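Long-range contact in peptide-binding protein (Photobacterium damsela subsp. piscicida, PDB 6SQX), which is probably a cysteine-type peptidase of the NlpC/P60 family that cleaves the peptidoglycan of potentially competing bacteria: residues Gln63-Asn75 with Leu181-Ser193. Sequence-based numbering, arbitrary orientation. Where two conformers were deposited one is given.
Sequences QYYFQWSDDANQN and LWTGTPIMLIHMS
Pro-186 is held by three aromatic side chains of 63-75. Its CD lies over one face of the Tyr-64 ring, a CH-pi contact 3.8 Å from the centroid. Its CB makes another over the face of the five-membered ring of Trp-68, also 3.8 Å from the centroid. CG meets CD1 of Tyr-65 at 3.7 Å. Tyr-65 in turn takes CD2 of Tyr-64 over the centre of its ring.

Further along the strand, Met-188 runs extended from an anti chi1 (179°), which carries SD to 3.4 Å from Asn-73 O. The bend at chi3 (-73°) then turns CE to 3.7 Å from Ala-72 CB. Gln-67 crosses Met-188 at about a right angle, its OE1 near Met-188 CB; that oxygen accepts from Lys-202. The direct hydrogen bond between the segments comes from Gln-74: NE2 donates to Leu-189 O at 3.1 Å, nearly straight (172°) and on a lone pair. NE2 also donates to Ile-134 O. Gln-74 O is buried without a polar partner.

Two waters lie within hydrogen-bonding reach of both Tyr-64 O and Pro-186 O, and one also accepts from Gln-67 N. A third bridges Tyr-64 OH and Gly-184 O. All three have more acceptors in reach than protons, so the bonds are probably shared. Trp-68 NE1 bonds Gly-143 O on neighbouring strand 142-145.

The contact thus lays the end of helix 50-64 and the loop after it against strand 186-192 of the SH3b1-type domain. The fit probably rests on the shape of Pro-186 and Met-188, while waters and one amide serve backbone carbonyls.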
loop_
_atom_site.group_PDB
_atom_site.type_symbol
_atom_site.label_atom_id
_atom_site.label_comp_id
_atom_site.label_asym_id
_atom_site.label_seq_id
_atom_site.Cartn_x
_atom_site.Cartn_y
_atom_site.Cartn_z
ATOM N N GLN A 63 -4.652 -11.813 -10.073
ATOM C CA GLN A 63 -4.764 -10.369 -9.934
ATOM C C GLN A 63 -3.464 -9.679 -10.316
ATOM O O GLN A 63 -3.471 -8.607 -10.949
ATOM C CB GLN A 63 -5.128 -9.980 -8.488
ATOM C CG GLN A 63 -6.429 -10.645 -7.951
ATOM C CD GLN A 63 -7.658 -10.397 -8.842
ATOM O OE1 GLN A 63 -7.741 -10.921 -9.944
ATOM N NE2 GLN A 63 -8.601 -9.583 -8.357
ATOM N N TYR A 64 -2.342 -10.271 -9.884
ATOM C CA TYR A 64 -1.035 -9.641 -10.073
ATOM C C TYR A 64 -0.640 -9.595 -11.549
ATOM O O TYR A 64 -0.038 -8.607 -12.005
ATOM C CB TYR A 64 0.013 -10.424 -9.289
ATOM C CG TYR A 64 1.392 -9.822 -9.259
ATOM C CD1 TYR A 64 1.649 -8.673 -8.515
ATOM C CD2 TYR A 64 2.460 -10.445 -9.910
ATOM C CE1 TYR A 64 2.948 -8.143 -8.423
ATOM C CE2 TYR A 64 3.735 -9.919 -9.830
ATOM C CZ TYR A 64 3.954 -8.757 -9.107
ATOM O OH TYR A 64 5.235 -8.228 -8.988
ATOM N N TYR A 65 -0.982 -10.639 -12.309
ATOM C CA TYR A 65 -0.673 -10.695 -13.742
ATOM C C TYR A 65 -1.825 -10.246 -14.632
ATOM O O TYR A 65 -1.746 -10.422 -15.855
ATOM C CB TYR A 65 -0.208 -12.110 -14.145
ATOM C CG TYR A 65 1.115 -12.479 -13.487
ATOM C CD1 TYR A 65 2.314 -11.915 -13.925
ATOM C CD2 TYR A 65 1.161 -13.391 -12.430
ATOM C CE1 TYR A 65 3.539 -12.256 -13.324
ATOM C CE2 TYR A 65 2.371 -13.712 -11.828
ATOM C CZ TYR A 65 3.549 -13.156 -12.289
ATOM O OH TYR A 65 4.768 -13.507 -11.673
ATOM N N PHE A 66 -2.848 -9.614 -14.058
ATOM C CA PHE A 66 -4.025 -9.251 -14.846
ATOM C C PHE A 66 -3.661 -8.356 -16.017
ATOM O O PHE A 66 -4.262 -8.469 -17.099
ATOM C CB PHE A 66 -5.012 -8.525 -13.937
ATOM C CG PHE A 66 -6.260 -8.104 -14.638
ATOM C CD1 PHE A 66 -7.195 -9.044 -15.057
ATOM C CD2 PHE A 66 -6.517 -6.762 -14.859
ATOM C CE1 PHE A 66 -8.379 -8.628 -15.689
ATOM C CE2 PHE A 66 -7.701 -6.334 -15.482
ATOM C CZ PHE A 66 -8.615 -7.289 -15.907
ATOM N N GLN A 67 -2.689 -7.454 -15.851
ATOM C CA GLN A 67 -2.364 -6.553 -16.963
ATOM C C GLN A 67 -1.701 -7.274 -18.126
ATOM O O GLN A 67 -1.566 -6.686 -19.199
ATOM C CB GLN A 67 -1.460 -5.393 -16.503
ATOM C CG GLN A 67 -2.066 -4.552 -15.390
ATOM C CD GLN A 67 -3.411 -3.947 -15.733
ATOM O OE1 GLN A 67 -3.780 -3.779 -16.900
ATOM N NE2 GLN A 67 -4.123 -3.564 -14.703
ATOM N N TRP A 68 -1.228 -8.500 -17.920
ATOM C CA TRP A 68 -0.643 -9.293 -18.987
ATOM C C TRP A 68 -1.653 -10.256 -19.567
ATOM O O TRP A 68 -1.316 -11.043 -20.460
ATOM C CB TRP A 68 0.592 -10.052 -18.484
ATOM C CG TRP A 68 1.793 -9.216 -18.240
ATOM C CD1 TRP A 68 1.920 -7.857 -18.420
ATOM C CD2 TRP A 68 3.051 -9.668 -17.704
ATOM N NE1 TRP A 68 3.208 -7.448 -18.068
ATOM C CE2 TRP A 68 3.904 -8.540 -17.628
ATOM C CE3 TRP A 68 3.542 -10.919 -17.311
ATOM C CZ2 TRP A 68 5.222 -8.633 -17.154
ATOM C CZ3 TRP A 68 4.858 -11.004 -16.864
ATOM C CH2 TRP A 68 5.671 -9.868 -16.769
ATOM N N SER A 69 -2.909 -10.156 -19.128
ATOM C CA SER A 69 -3.931 -11.110 -19.539
ATOM C C SER A 69 -4.735 -10.604 -20.730
ATOM O O SER A 69 -4.773 -9.419 -21.037
ATOM C CB SER A 69 -4.874 -11.442 -18.378
ATOM O OG SER A 69 -5.889 -10.468 -18.216
ATOM N N ASP A 70 -5.389 -11.538 -21.401
ATOM C CA ASP A 70 -6.184 -11.140 -22.546
ATOM C C ASP A 70 -7.404 -10.332 -22.128
ATOM O O ASP A 70 -8.000 -9.665 -22.981
ATOM C CB ASP A 70 -6.616 -12.377 -23.351
ATOM C CG ASP A 70 -5.473 -13.000 -24.139
ATOM O OD1 ASP A 70 -4.396 -12.354 -24.225
ATOM O OD2 ASP A 70 -5.664 -14.121 -24.689
ATOM N N ASP A 71 -7.781 -10.384 -20.840
ATOM C CA ASP A 71 -8.972 -9.712 -20.318
ATOM C C ASP A 71 -8.780 -8.203 -20.156
ATOM O O ASP A 71 -9.764 -7.453 -20.170
ATOM C CB ASP A 71 -9.341 -10.304 -18.948
ATOM C CG ASP A 71 -9.749 -11.769 -19.022
ATOM O OD1 ASP A 71 -10.426 -12.157 -20.004
ATOM O OD2 ASP A 71 -9.382 -12.542 -18.099
ATOM N N ALA A 72 -7.555 -7.744 -19.979
ATOM C CA ALA A 72 -7.286 -6.352 -19.673
ATOM C C ALA A 72 -7.236 -5.513 -20.952
ATOM O O ALA A 72 -6.898 -6.011 -22.038
ATOM C CB ALA A 72 -5.928 -6.270 -18.963
ATOM N N ASN A 73 -7.568 -4.233 -20.815
ATOM C CA ASN A 73 -7.530 -3.320 -21.952
ATOM C C ASN A 73 -7.119 -1.931 -21.480
ATOM O O ASN A 73 -7.040 -1.660 -20.274
ATOM C CB ASN A 73 -8.865 -3.304 -22.743
ATOM C CG ASN A 73 -10.007 -2.696 -21.951
ATOM O OD1 ASN A 73 -9.936 -1.543 -21.529
ATOM N ND2 ASN A 73 -11.079 -3.470 -21.748
ATOM N N GLN A 74 -6.856 -1.039 -22.441
ATOM C CA GLN A 74 -6.312 0.273 -22.112
ATOM C C GLN A 74 -7.364 1.281 -21.666
ATOM O O GLN A 74 -6.996 2.389 -21.243
ATOM C CB GLN A 74 -5.538 0.865 -23.291
ATOM C CG GLN A 74 -4.221 0.166 -23.628
ATOM C CD GLN A 74 -3.637 0.738 -24.877
ATOM O OE1 GLN A 74 -4.311 0.772 -25.922
ATOM N NE2 GLN A 74 -2.410 1.235 -24.803
ATOM N N ASN A 75 -8.659 0.932 -21.726
ATOM C CA ASN A 75 -9.739 1.881 -21.453
ATOM C C ASN A 75 -10.360 1.732 -20.069
ATOM O O ASN A 75 -10.964 2.696 -19.562
ATOM C CB ASN A 75 -10.823 1.754 -22.532
ATOM C CG ASN A 75 -10.270 2.024 -23.895
ATOM O OD1 ASN A 75 -9.927 3.164 -24.216
ATOM N ND2 ASN A 75 -10.156 0.977 -24.714
ATOM N N LEU A 181 5.228 1.490 -6.582
ATOM C CA LEU A 181 5.327 0.212 -7.299
ATOM C C LEU A 181 6.778 -0.216 -7.442
ATOM O O LEU A 181 7.638 0.592 -7.803
ATOM C CB LEU A 181 4.684 0.286 -8.707
ATOM C CG LEU A 181 3.193 0.583 -8.808
ATOM C CD1 LEU A 181 2.757 0.657 -10.274
ATOM C CD2 LEU A 181 2.395 -0.448 -8.051
ATOM N N TRP A 182 7.025 -1.499 -7.214
ATOM C CA TRP A 182 8.391 -1.988 -7.195
ATOM C C TRP A 182 8.846 -2.501 -8.558
ATOM O O TRP A 182 8.054 -2.997 -9.368
ATOM C CB TRP A 182 8.487 -3.136 -6.175
ATOM C CG TRP A 182 7.886 -2.758 -4.858
ATOM C CD1 TRP A 182 6.866 -3.387 -4.226
ATOM C CD2 TRP A 182 8.223 -1.617 -4.035
ATOM N NE1 TRP A 182 6.527 -2.726 -3.069
ATOM C CE2 TRP A 182 7.348 -1.639 -2.918
ATOM C CE3 TRP A 182 9.151 -0.577 -4.145
ATOM C CZ2 TRP A 182 7.399 -0.683 -1.907
ATOM C CZ3 TRP A 182 9.211 0.375 -3.117
ATOM C CH2 TRP A 182 8.341 0.310 -2.014
ATOM N N THR A 183 10.167 -2.432 -8.784
ATOM C CA THR A 183 10.757 -3.044 -9.965
ATOM C C THR A 183 10.245 -4.468 -10.095
ATOM O O THR A 183 10.215 -5.227 -9.119
ATOM C CB THR A 183 12.283 -3.080 -9.748
ATOM O OG1 THR A 183 12.768 -1.740 -9.683
ATOM C CG2 THR A 183 12.986 -3.843 -10.892
ATOM N N GLY A 184 9.845 -4.839 -11.319
ATOM C CA GLY A 184 9.307 -6.164 -11.591
ATOM C C GLY A 184 7.792 -6.214 -11.726
ATOM O O GLY A 184 7.269 -7.268 -12.135
ATOM N N THR A 185 7.075 -5.131 -11.353
ATOM C CA THR A 185 5.605 -5.197 -11.319
ATOM C C THR A 185 5.045 -5.281 -12.740
ATOM O O THR A 185 5.352 -4.411 -13.558
ATOM C CB THR A 185 5.026 -3.946 -10.646
ATOM O OG1 THR A 185 5.532 -3.825 -9.298
ATOM C CG2 THR A 185 3.524 -4.065 -10.542
ATOM N N PRO A 186 4.213 -6.285 -13.050
ATOM C CA PRO A 186 3.525 -6.320 -14.359
ATOM C C PRO A 186 2.521 -5.170 -14.476
ATOM O O PRO A 186 1.716 -4.921 -13.567
ATOM C CB PRO A 186 2.800 -7.676 -14.341
ATOM C CG PRO A 186 3.541 -8.519 -13.361
ATOM C CD PRO A 186 3.903 -7.495 -12.261
ATOM N N ILE A 187 2.580 -4.453 -15.597
ATOM C CA ILE A 187 1.730 -3.284 -15.814
ATOM C C ILE A 187 1.217 -3.281 -17.248
ATOM O O ILE A 187 1.616 -4.085 -18.087
ATOM C CB ILE A 187 2.457 -1.949 -15.509
ATOM C CG1 ILE A 187 3.709 -1.859 -16.412
ATOM C CG2 ILE A 187 2.819 -1.876 -14.013
ATOM C CD1 ILE A 187 4.477 -0.579 -16.308
ATOM N N MET A 188 0.334 -2.338 -17.518
ATOM C CA MET A 188 -0.039 -2.016 -18.877
ATOM C C MET A 188 0.247 -0.544 -19.105
ATOM O O MET A 188 -0.044 0.285 -18.232
ATOM C CB MET A 188 -1.533 -2.236 -19.049
ATOM C CG MET A 188 -2.057 -1.906 -20.463
ATOM S SD MET A 188 -3.778 -2.350 -20.786
ATOM C CE MET A 188 -3.634 -4.154 -20.903
ATOM N N LEU A 189 0.832 -0.235 -20.275
ATOM C CA LEU A 189 1.132 1.129 -20.681
ATOM C C LEU A 189 -0.084 1.687 -21.416
ATOM O O LEU A 189 -0.610 1.039 -22.336
ATOM C CB LEU A 189 2.366 1.141 -21.591
ATOM C CG LEU A 189 3.611 0.423 -21.028
ATOM C CD1 LEU A 189 4.764 0.664 -21.993
ATOM C CD2 LEU A 189 3.987 0.803 -19.597
ATOM N N ILE A 190 -0.547 2.881 -21.033
ATOM C CA ILE A 190 -1.806 3.425 -21.538
ATOM C C ILE A 190 -1.584 4.612 -22.468
ATOM O O ILE A 190 -2.115 4.644 -23.586
ATOM C CB ILE A 190 -2.750 3.807 -20.379
ATOM C CG1 ILE A 190 -3.028 2.611 -19.473
ATOM C CG2 ILE A 190 -4.079 4.399 -20.927
ATOM C CD1 ILE A 190 -3.454 3.052 -18.063
ATOM N N HIS A 191 -0.818 5.608 -22.023
ATOM C CA HIS A 191 -0.811 6.904 -22.686
ATOM C C HIS A 191 0.462 7.625 -22.280
ATOM O O HIS A 191 0.910 7.494 -21.141
ATOM C CB HIS A 191 -2.053 7.681 -22.216
ATOM C CG HIS A 191 -2.317 8.949 -22.973
ATOM N ND1 HIS A 191 -2.876 8.959 -24.231
ATOM C CD2 HIS A 191 -2.113 10.250 -22.639
ATOM C CE1 HIS A 191 -2.991 10.205 -24.650
ATOM N NE2 HIS A 191 -2.550 11.012 -23.701
ATOM N N MET A 192 1.059 8.372 -23.193
ATOM C CA MET A 192 2.317 9.061 -22.915
ATOM C C MET A 192 2.111 10.570 -23.009
ATOM O O MET A 192 1.379 11.054 -23.886
ATOM C CB MET A 192 3.428 8.587 -23.891
ATOM C CG MET A 192 4.820 9.194 -23.665
ATOM S SD MET A 192 6.158 8.252 -24.458
ATOM C CE MET A 192 5.380 7.848 -26.007
ATOM N N SER A 193 2.758 11.317 -22.113
ATOM C CA SER A 193 2.686 12.771 -22.124
ATOM C C SER A 193 3.319 13.345 -23.399
ATOM O O SER A 193 4.109 12.690 -24.088
ATOM C CB SER A 193 3.365 13.338 -20.876
ATOM O OG SER A 193 4.740 12.985 -20.876
HETATM O O HOH W 1 6.928 -9.429 -10.473
HETATM O O HOH W 2 -0.657 -6.852 -13.772
HETATM O O HOH W 3 0.431 -5.964 -11.342
#